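Local coordinates for protein similar to yteR (Bacilus subtilis) (PDB 4WU0) that probably hydrolyses unsaturated rhamnogalacturonan fragments of pectin, as a glycoside hydrolase of family 105, at residues I127-L132 with G203-A208; L174-D179 with H196-A201; Y318-G323 with F332-S337. All blocks are in the same frame, centred on the assembly; numbering follows the deposited sequence.

Interaction 1: residues I127-L132 with G203-A208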
loop_
_atom_site.group_PDB
_atom_site.type_symbol
_atom_site.label_atom_id
_atom_site.label_comp_id
_atom_site.label_asym_id
_atom_site.label_seq_id
_atom_site.Cartn_x
_atom_site.Cartn_y
_atom_site.Cartn_z
ATOM N N ILE A 127 -12.959 7.817 5.362
ATOM C CA ILE A 127 -12.069 7.435 4.283
ATOM C C ILE A 127 -10.652 7.558 4.821
ATOM O O ILE A 127 -10.243 8.642 5.217
ATOM C CB ILE A 127 -12.193 8.352 3.061
ATOM C CG1 ILE A 127 -13.630 8.326 2.521
ATOM C CG2 ILE A 127 -11.190 7.917 1.979
ATOM C CD1 ILE A 127 -13.918 9.393 1.477
ATOM N N TRP A 128 -9.905 6.461 4.851
ATOM C CA TRP A 128 -8.472 6.511 5.166
ATOM C C TRP A 128 -7.683 6.196 3.901
ATOM O O TRP A 128 -8.100 5.342 3.095
ATOM C CB TRP A 128 -8.062 5.479 6.214
ATOM C CG TRP A 128 -8.785 5.456 7.540
ATOM C CD1 TRP A 128 -9.991 6.021 7.868
ATOM C CD2 TRP A 128 -8.330 4.772 8.712
ATOM N NE1 TRP A 128 -10.298 5.730 9.185
ATOM C CE2 TRP A 128 -9.298 4.961 9.718
ATOM C CE3 TRP A 128 -7.195 4.012 9.004
ATOM C CZ2 TRP A 128 -9.160 4.422 10.996
ATOM C CZ3 TRP A 128 -7.060 3.486 10.264
ATOM C CH2 TRP A 128 -8.034 3.685 11.248
ATOM N N LEU A 129 -6.560 6.882 3.708
ATOM C CA LEU A 129 -5.777 6.682 2.485
ATOM C C LEU A 129 -5.420 5.207 2.303
ATOM O O LEU A 129 -5.417 4.709 1.162
ATOM C CB LEU A 129 -4.488 7.515 2.501
ATOM C CG LEU A 129 -4.620 9.034 2.379
ATOM C CD1 LEU A 129 -3.284 9.701 2.363
ATOM C CD2 LEU A 129 -5.418 9.388 1.128
ATOM N N ASP A 130 -5.079 4.523 3.400
ATOM C CA ASP A 130 -4.716 3.113 3.344
ATOM C C ASP A 130 -5.711 2.316 2.504
ATOM O O ASP A 130 -5.317 1.427 1.757
ATOM C CB ASP A 130 -4.676 2.438 4.746
ATOM C CG ASP A 130 -3.951 3.235 5.812
ATOM O OD1 ASP A 130 -4.119 4.450 5.890
ATOM O OD2 ASP A 130 -3.217 2.611 6.617
ATOM N N GLY A 131 -7.010 2.595 2.665
ATOM C CA GLY A 131 -8.057 1.825 2.026
ATOM C C GLY A 131 -8.083 1.869 0.517
ATOM O O GLY A 131 -8.583 0.954 -0.126
ATOM N N LEU A 132 -7.587 2.961 -0.064
ATOM C CA LEU A 132 -7.531 3.061 -1.508
ATOM C C LEU A 132 -6.630 2.000 -2.097
ATOM O O LEU A 132 -6.864 1.539 -3.205
ATOM C CB LEU A 132 -7.066 4.456 -1.941
ATOM C CG LEU A 132 -8.174 5.510 -1.991
ATOM C CD1 LEU A 132 -9.160 5.194 -3.102
ATOM C CD2 LEU A 132 -8.885 5.652 -0.649
ATOM N N GLY A 203 2.192 6.848 1.115
ATOM C CA GLY A 203 2.730 5.720 0.368
ATOM C C GLY A 203 1.626 4.823 -0.187
ATOM O O GLY A 203 1.667 4.429 -1.346
ATOM N N TRP A 204 0.635 4.485 0.635
ATOM C CA TRP A 204 -0.479 3.678 0.162
ATOM C C TRP A 204 -1.153 4.332 -1.037
ATOM O O TRP A 204 -1.460 3.679 -2.027
ATOM C CB TRP A 204 -1.537 3.502 1.240
ATOM C CG TRP A 204 -1.172 2.599 2.431
ATOM C CD1 TRP A 204 -1.353 2.897 3.757
ATOM C CD2 TRP A 204 -0.630 1.264 2.404
ATOM N NE1 TRP A 204 -0.967 1.845 4.537
ATOM C CE2 TRP A 204 -0.505 0.840 3.735
ATOM C CE3 TRP A 204 -0.238 0.390 1.387
ATOM C CZ2 TRP A 204 0.005 -0.401 4.079
ATOM C CZ3 TRP A 204 0.255 -0.848 1.737
ATOM C CH2 TRP A 204 0.366 -1.235 3.070
ATOM N N TYR A 205 -1.400 5.633 -0.926
ATOM C CA TYR A 205 -2.153 6.325 -1.959
ATOM C C TYR A 205 -1.364 6.393 -3.270
ATOM O O TYR A 205 -1.936 6.182 -4.348
ATOM C CB TYR A 205 -2.573 7.724 -1.505
ATOM C CG TYR A 205 -3.583 8.389 -2.408
ATOM C CD1 TYR A 205 -4.881 7.917 -2.509
ATOM C CD2 TYR A 205 -3.247 9.514 -3.135
ATOM C CE1 TYR A 205 -5.822 8.533 -3.346
ATOM C CE2 TYR A 205 -4.184 10.147 -3.946
ATOM C CZ TYR A 205 -5.456 9.643 -4.050
ATOM O OH TYR A 205 -6.361 10.245 -4.874
ATOM N N VAL A 206 -0.066 6.698 -3.207
ATOM C CA VAL A 206 0.704 6.722 -4.458
ATOM C C VAL A 206 0.907 5.336 -5.081
ATOM O O VAL A 206 0.858 5.189 -6.306
ATOM C CB VAL A 206 2.027 7.530 -4.376
ATOM C CG1 VAL A 206 1.721 8.984 -4.096
ATOM C CG2 VAL A 206 2.979 6.984 -3.343
ATOM N N MET A 207 1.085 4.303 -4.264
ATOM C CA MET A 207 1.105 2.954 -4.813
ATOM C C MET A 207 -0.229 2.613 -5.453
ATOM O O MET A 207 -0.267 2.015 -6.536
ATOM C CB MET A 207 1.389 1.904 -3.766
ATOM C CG MET A 207 1.581 0.577 -4.371
ATOM S SD MET A 207 2.080 -0.576 -3.110
ATOM C CE MET A 207 3.501 0.265 -2.623
ATOM N N ALA A 208 -1.306 2.960 -4.765
ATOM C CA ALA A 208 -2.653 2.689 -5.253
ATOM C C ALA A 208 -2.874 3.337 -6.606
ATOM O O ALA A 208 -3.441 2.718 -7.507
ATOM C CB ALA A 208 -3.685 3.167 -4.264
#

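Interaction 2: residues L174-D179 with H196-A201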
loop_
_atom_site.group_PDB
_atom_site.type_symbol
_atom_site.label_atom_id
_atom_site.label_comp_id
_atom_site.label_asym_id
_atom_site.label_seq_id
_atom_site.Cartn_x
_atom_site.Cartn_y
_atom_site.Cartn_z
ATOM N N LEU A 174 -1.709 14.776 1.289
ATOM C CA LEU A 174 -3.026 14.327 1.731
ATOM C C LEU A 174 -2.943 13.791 3.150
ATOM O O LEU A 174 -2.025 13.049 3.510
ATOM C CB LEU A 174 -3.592 13.226 0.813
ATOM C CG LEU A 174 -4.153 13.637 -0.547
ATOM C CD1 LEU A 174 -3.064 14.120 -1.470
ATOM C CD2 LEU A 174 -4.921 12.488 -1.197
ATOM N N TYR A 175 -3.898 14.202 3.966
ATOM C CA TYR A 175 -3.984 13.739 5.336
ATOM C C TYR A 175 -4.340 12.261 5.381
ATOM O O TYR A 175 -4.947 11.721 4.464
ATOM C CB TYR A 175 -5.029 14.541 6.104
ATOM C CG TYR A 175 -4.702 15.995 6.237
ATOM C CD1 TYR A 175 -3.912 16.453 7.273
ATOM C CD2 TYR A 175 -5.181 16.917 5.320
ATOM C CE1 TYR A 175 -3.604 17.804 7.391
ATOM C CE2 TYR A 175 -4.867 18.253 5.432
ATOM C CZ TYR A 175 -4.081 18.682 6.467
ATOM O OH TYR A 175 -3.781 20.016 6.587
ATOM N N HIS A 176 -3.992 11.621 6.489
ATOM C CA HIS A 176 -4.183 10.188 6.677
ATOM C C HIS A 176 -5.666 9.775 6.520
ATOM O O HIS A 176 -5.979 8.812 5.827
ATOM C CB HIS A 176 -3.665 9.840 8.067
ATOM C CG HIS A 176 -3.677 8.381 8.408
ATOM N ND1 HIS A 176 -3.195 7.916 9.614
ATOM C CD2 HIS A 176 -4.111 7.292 7.734
ATOM C CE1 HIS A 176 -3.339 6.607 9.667
ATOM N NE2 HIS A 176 -3.871 6.200 8.534
ATOM N N ALA A 177 -6.571 10.531 7.135
ATOM C CA ALA A 177 -7.976 10.148 7.162
ATOM C C ALA A 177 -8.924 11.335 7.217
ATOM O O ALA A 177 -8.541 12.465 7.573
ATOM C CB ALA A 177 -8.244 9.237 8.358
ATOM N N TYR A 178 -10.183 11.021 6.912
ATOM C CA TYR A 178 -11.278 11.970 6.766
ATOM C C TYR A 178 -12.526 11.326 7.359
ATOM O O TYR A 178 -12.816 10.172 7.055
ATOM C CB TYR A 178 -11.493 12.242 5.272
ATOM C CG TYR A 178 -12.751 12.971 4.892
ATOM C CD1 TYR A 178 -12.989 14.268 5.316
ATOM C CD2 TYR A 178 -13.696 12.366 4.073
ATOM C CE1 TYR A 178 -14.149 14.942 4.949
ATOM C CE2 TYR A 178 -14.851 13.036 3.695
ATOM C CZ TYR A 178 -15.066 14.322 4.131
ATOM O OH TYR A 178 -16.221 14.980 3.745
ATOM N N ASP A 179 -13.249 12.059 8.206
ATOM C CA ASP A 179 -14.538 11.625 8.727
ATOM C C ASP A 179 -15.616 12.551 8.166
ATOM O O ASP A 179 -15.759 13.689 8.595
ATOM C CB ASP A 179 -14.573 11.697 10.251
ATOM C CG ASP A 179 -15.868 11.169 10.829
ATOM O OD1 ASP A 179 -16.774 10.805 10.059
ATOM O OD2 ASP A 179 -15.994 11.131 12.062
ATOM N N HIS A 196 -2.400 15.116 10.650
ATOM C CA HIS A 196 -1.073 14.995 10.059
ATOM C C HIS A 196 -0.968 14.194 8.783
ATOM O O HIS A 196 -1.793 13.327 8.471
ATOM C CB HIS A 196 -0.091 14.398 11.083
ATOM C CG HIS A 196 0.271 15.355 12.165
ATOM N ND1 HIS A 196 1.040 16.471 11.929
ATOM C CD2 HIS A 196 -0.079 15.407 13.478
ATOM C CE1 HIS A 196 1.174 17.157 13.050
ATOM N NE2 HIS A 196 0.500 16.532 14.002
ATOM N N PHE A 197 0.113 14.495 8.074
ATOM C CA PHE A 197 0.526 13.743 6.896
ATOM C C PHE A 197 1.447 12.617 7.348
ATOM O O PHE A 197 2.596 12.840 7.726
ATOM C CB PHE A 197 1.246 14.647 5.896
ATOM C CG PHE A 197 0.507 15.914 5.579
ATOM C CD1 PHE A 197 -0.752 15.879 4.985
ATOM C CD2 PHE A 197 1.087 17.137 5.853
ATOM C CE1 PHE A 197 -1.404 17.065 4.701
ATOM C CE2 PHE A 197 0.447 18.324 5.587
ATOM C CZ PHE A 197 -0.806 18.291 5.008
ATOM N N TRP A 198 0.910 11.409 7.323
ATOM C CA TRP A 198 1.641 10.209 7.718
ATOM C C TRP A 198 2.295 9.593 6.499
ATOM O O TRP A 198 1.650 9.405 5.468
ATOM C CB TRP A 198 0.673 9.215 8.362
ATOM C CG TRP A 198 1.313 7.961 8.853
ATOM C CD1 TRP A 198 2.536 7.829 9.427
ATOM C CD2 TRP A 198 0.756 6.641 8.789
ATOM N NE1 TRP A 198 2.768 6.506 9.740
ATOM C CE2 TRP A 198 1.687 5.764 9.354
ATOM C CE3 TRP A 198 -0.448 6.123 8.304
ATOM C CZ2 TRP A 198 1.455 4.389 9.450
ATOM C CZ3 TRP A 198 -0.670 4.774 8.403
ATOM C CH2 TRP A 198 0.276 3.921 8.976
ATOM N N GLY A 199 3.584 9.300 6.614
ATOM C CA GLY A 199 4.355 8.763 5.509
ATOM C C GLY A 199 3.732 7.553 4.840
ATOM O O GLY A 199 3.555 7.516 3.615
ATOM N N ARG A 200 3.412 6.537 5.630
ATOM C CA ARG A 200 2.895 5.316 5.026
ATOM C C ARG A 200 1.533 5.540 4.351
ATOM O O ARG A 200 1.260 4.940 3.316
ATOM C CB ARG A 200 2.826 4.166 6.035
ATOM C CG ARG A 200 2.153 2.936 5.433
ATOM C CD ARG A 200 2.527 1.595 6.046
ATOM N NE ARG A 200 1.995 1.373 7.390
ATOM C CZ ARG A 200 2.728 1.164 8.477
ATOM N NH1 ARG A 200 2.124 0.916 9.625
ATOM N NH2 ARG A 200 4.053 1.143 8.430
ATOM N N ALA A 201 0.719 6.415 4.901
ATOM C CA ALA A 201 -0.579 6.708 4.287
ATOM C C ALA A 201 -0.413 7.323 2.908
ATOM O O ALA A 201 -1.088 6.913 1.940
ATOM C CB ALA A 201 -1.385 7.585 5.167
HETATM O O HOH W 1 -1.088 11.050 5.245
#

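Interaction 3: residues Y318-G323 with F332-S337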
loop_
_atom_site.group_PDB
_atom_site.type_symbol
_atom_site.label_atom_id
_atom_site.label_comp_id
_atom_site.label_asym_id
_atom_site.label_seq_id
_atom_site.Cartn_x
_atom_site.Cartn_y
_atom_site.Cartn_z
ATOM N N TYR A 318 5.296 0.047 13.038
ATOM C CA TYR A 318 4.579 -1.221 13.076
ATOM C C TYR A 318 3.090 -1.077 12.682
ATOM O O TYR A 318 2.539 -1.922 11.960
ATOM C CB TYR A 318 4.716 -1.884 14.448
ATOM C CG TYR A 318 3.896 -3.145 14.602
ATOM C CD1 TYR A 318 4.099 -4.247 13.770
ATOM C CD2 TYR A 318 2.899 -3.226 15.559
ATOM C CE1 TYR A 318 3.332 -5.385 13.908
ATOM C CE2 TYR A 318 2.139 -4.362 15.705
ATOM C CZ TYR A 318 2.358 -5.437 14.876
ATOM O OH TYR A 318 1.586 -6.574 15.024
ATOM N N VAL A 319 2.454 -0.037 13.205
ATOM C CA VAL A 319 1.017 0.172 13.051
ATOM C C VAL A 319 0.700 1.622 13.386
ATOM O O VAL A 319 1.322 2.222 14.253
ATOM C CB VAL A 319 0.194 -0.777 13.969
ATOM C CG1 VAL A 319 0.469 -0.493 15.451
ATOM C CG2 VAL A 319 -1.305 -0.676 13.672
ATOM N N ALA A 320 -0.251 2.190 12.673
ATOM C CA ALA A 320 -0.862 3.456 13.063
ATOM C C ALA A 320 -2.284 3.468 12.531
ATOM O O ALA A 320 -2.593 2.815 11.523
ATOM C CB ALA A 320 -0.109 4.633 12.520
ATOM N N GLY A 321 -3.138 4.205 13.225
ATOM C CA GLY A 321 -4.510 4.395 12.818
ATOM C C GLY A 321 -5.157 5.476 13.657
ATOM O O GLY A 321 -4.495 6.117 14.468
ATOM N N LEU A 322 -6.458 5.690 13.452
ATOM C CA LEU A 322 -7.188 6.736 14.128
ATOM C C LEU A 322 -8.360 6.131 14.899
ATOM O O LEU A 322 -8.926 5.110 14.500
ATOM C CB LEU A 322 -7.666 7.779 13.107
ATOM C CG LEU A 322 -6.426 8.470 12.523
ATOM C CD1 LEU A 322 -6.662 9.051 11.172
ATOM C CD2 LEU A 322 -5.946 9.544 13.485
ATOM N N GLY A 323 -8.722 6.779 15.992
ATOM C CA GLY A 323 -9.855 6.349 16.794
ATOM C C GLY A 323 -9.674 4.933 17.296
ATOM O O GLY A 323 -8.581 4.548 17.694
ATOM N N PHE A 332 0.820 14.516 16.675
ATOM C CA PHE A 332 2.226 14.206 16.471
ATOM C C PHE A 332 2.702 13.199 17.522
ATOM O O PHE A 332 3.344 12.185 17.201
ATOM C CB PHE A 332 3.056 15.496 16.503
ATOM C CG PHE A 332 4.540 15.285 16.318
ATOM C CD1 PHE A 332 5.092 15.173 15.054
ATOM C CD2 PHE A 332 5.380 15.185 17.422
ATOM C CE1 PHE A 332 6.442 14.956 14.887
ATOM C CE2 PHE A 332 6.741 14.994 17.262
ATOM C CZ PHE A 332 7.269 14.875 15.982
ATOM N N ALA A 333 2.381 13.457 18.785
ATOM C CA ALA A 333 2.768 12.536 19.854
ATOM C C ALA A 333 2.231 11.138 19.594
ATOM O O ALA A 333 2.944 10.151 19.787
ATOM C CB ALA A 333 2.333 13.068 21.215
ATOM N N TYR A 334 0.990 11.043 19.116
ATOM C CA TYR A 334 0.414 9.756 18.774
ATOM C C TYR A 334 1.255 9.039 17.698
ATOM O O TYR A 334 1.563 7.857 17.845
ATOM C CB TYR A 334 -1.077 9.846 18.326
ATOM C CG TYR A 334 -1.417 8.558 17.653
ATOM C CD1 TYR A 334 -1.533 7.379 18.401
ATOM C CD2 TYR A 334 -1.466 8.473 16.266
ATOM C CE1 TYR A 334 -1.704 6.164 17.787
ATOM C CE2 TYR A 334 -1.646 7.246 15.638
ATOM C CZ TYR A 334 -1.746 6.108 16.395
ATOM O OH TYR A 334 -1.902 4.905 15.757
ATOM N N TYR A 335 1.607 9.722 16.610
ATOM C CA TYR A 335 2.320 9.036 15.528
ATOM C C TYR A 335 3.709 8.591 15.972
ATOM O O TYR A 335 4.205 7.579 15.507
ATOM C CB TYR A 335 2.400 9.885 14.259
ATOM C CG TYR A 335 1.115 9.874 13.470
ATOM C CD1 TYR A 335 0.765 8.777 12.686
ATOM C CD2 TYR A 335 0.222 10.946 13.525
ATOM C CE1 TYR A 335 -0.409 8.754 11.971
ATOM C CE2 TYR A 335 -0.947 10.924 12.816
ATOM C CZ TYR A 335 -1.275 9.829 12.044
ATOM O OH TYR A 335 -2.460 9.790 11.322
ATOM N N ILE A 336 4.332 9.344 16.865
ATOM C CA ILE A 336 5.654 8.976 17.369
ATOM C C ILE A 336 5.547 7.852 18.410
ATOM O O ILE A 336 6.525 7.136 18.670
ATOM C CB ILE A 336 6.339 10.235 17.950
ATOM C CG1 ILE A 336 6.453 11.309 16.863
ATOM C CG2 ILE A 336 7.698 9.925 18.550
ATOM C CD1 ILE A 336 6.972 10.827 15.534
ATOM N N SER A 337 4.361 7.679 18.996
ATOM C CA SER A 337 4.194 6.695 20.069
ATOM C C SER A 337 4.176 5.247 19.583
ATOM O O SER A 337 4.375 4.316 20.387
ATOM C CB SER A 337 2.906 6.948 20.865
ATOM O OG SER A 337 1.770 6.479 20.140
#

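Interaction 1: residues I127-L132 with G203-A208
D130 and W204 bring helices 129-146 and 199-215 together, their CA atoms 5.3 Å apart, and the two helices run on in the same general sense until L132 faces A208. The D130 side chain crosses the pyrrole part of the W204 indole: CG lies 3.3 Å from W204 CD1, and OD2 is 3.2 Å from W204 NE1. The carboxylate and indole planes are 42° apart. OD1 turns to another partner, making a weak hydrogen bond with H176 NE2. Pairing of this kind, helix against helix, suits the (α/α)6 barrel of the six-hairpin glycosidases, the fold expected for this family; here strand 126-128 leads into the first of the two helices. Further along, Y205 swings its ring out with CG anti to the backbone N (chi1 -168°), to where L129 and L132 both meet its CD1/CE1 side. L129 CD2 reaches it obliquely, 4.0 Å from Y205 CD1, whereas L132 lies alongside and sets CG at the ring edge, 4.1 Å from Y205 CE1. The phenol oxygen hydrogen-bonds F159 O in helix 152-166. One turn on from W204, the A208 methyl fits close to the backbone, with CB 3.7 Å from L132 O.

Interaction 2: residues L174-D179 with H196-A201
Y175 and F197 begin the aromatic part of this contact. F197 CE1 sits above the middle of the Y175 ring, 3.6 Å from Y175 CE1, and the planes are inclined by 32°, an oblique overlap. At its own edge the F197 ring meets the backbone, with CD1 3.4 Å from L174 O. The second aromatic pair is H176 with W198, whose side chains lie side by side and point the same way. H176 has CG anti to the backbone N (chi1 -175°), which brings the imidazole alongside the benzo part of the indole: W198 CE3 comes over one imidazole face, 3.2 Å from H176 CE1, with the planes 41° apart. Y335 OH hydrogen-bonds H176 ND1 and so helps fix the rotation of the imidazole. All this gathers where strand 177-179 and helix 199-215 begin, W198 being the N-cap residue of that helix, one of those expected to build the family's (α/α)6 barrel. In van der Waals contact, A201 CB lies 3.8 Å from H176 CD2. The polar links run through the backbone. H176 N makes a weak hydrogen bond of 3.4 Å to H196 O. A single water bridges the segments more firmly, donating to L174 O at 2.8 Å and accepting from W198 N at 2.9 Å.

Interaction 3: residues Y318-G323 with F332-S337
Y334 reaches from helix 332-337 to the extended chain around A320 and G321. Its CB points toward that chain, and CG stands anti to the backbone N (chi1 164°), sending the ring outward from the helix. CD2 lies over the centre of the neighbouring Y335 ring, 4.0 Å above its plane. Next, CE2 comes 3.3 Å from G321 O and 4.3 Å from A320 CB, so that this side of the ring grazes both a carbonyl and a methyl. CZ is also near the carbonyl, 3.4 Å from G321 O. At the tip, OH accepts a hydrogen bond from G321 N, 2.9 Å long and fairly straight at 160°. The same hydroxyl hydrogen-bonds E338 OE2, so it is gripped by both the loop and the residue just beyond the helical segment. Beside it, Y335 faces the same chain more loosely: CE1 is 4.2 Å from A320 CB, and OH, already bound to H176, passes 4.1 Å from L322 CD2. A tyrosine hydroxyl thus pins a backbone amide of the loop that follows strand 311-317. In (α/α)6-barrel enzymes of this kind, loops at one end of the barrel typically frame the substrate cleft, and this irregular connection is probably one of them.

In the fold
Going along the chain from the N terminus, 127-132 comes first and waits until 203-208 to close interaction 1, the widest loop of the three. Within that loop, 174-179 and 196-201 meet as interaction 2, which closes only just before helix 199-215 carries on into interaction 1. The two contacts therefore share that helix, and they are also coupled through the antiparallel pairing of strands 126-128 and 177-179. Interaction 3 follows in series, a short loop between strand 311-317 and helix 332-337. It leans on both of the others: G321 and L322 pack on W128, and A320 touches W198, joining this late, irregular part of the chain to strand 126-128 and to the start of helix 199-215.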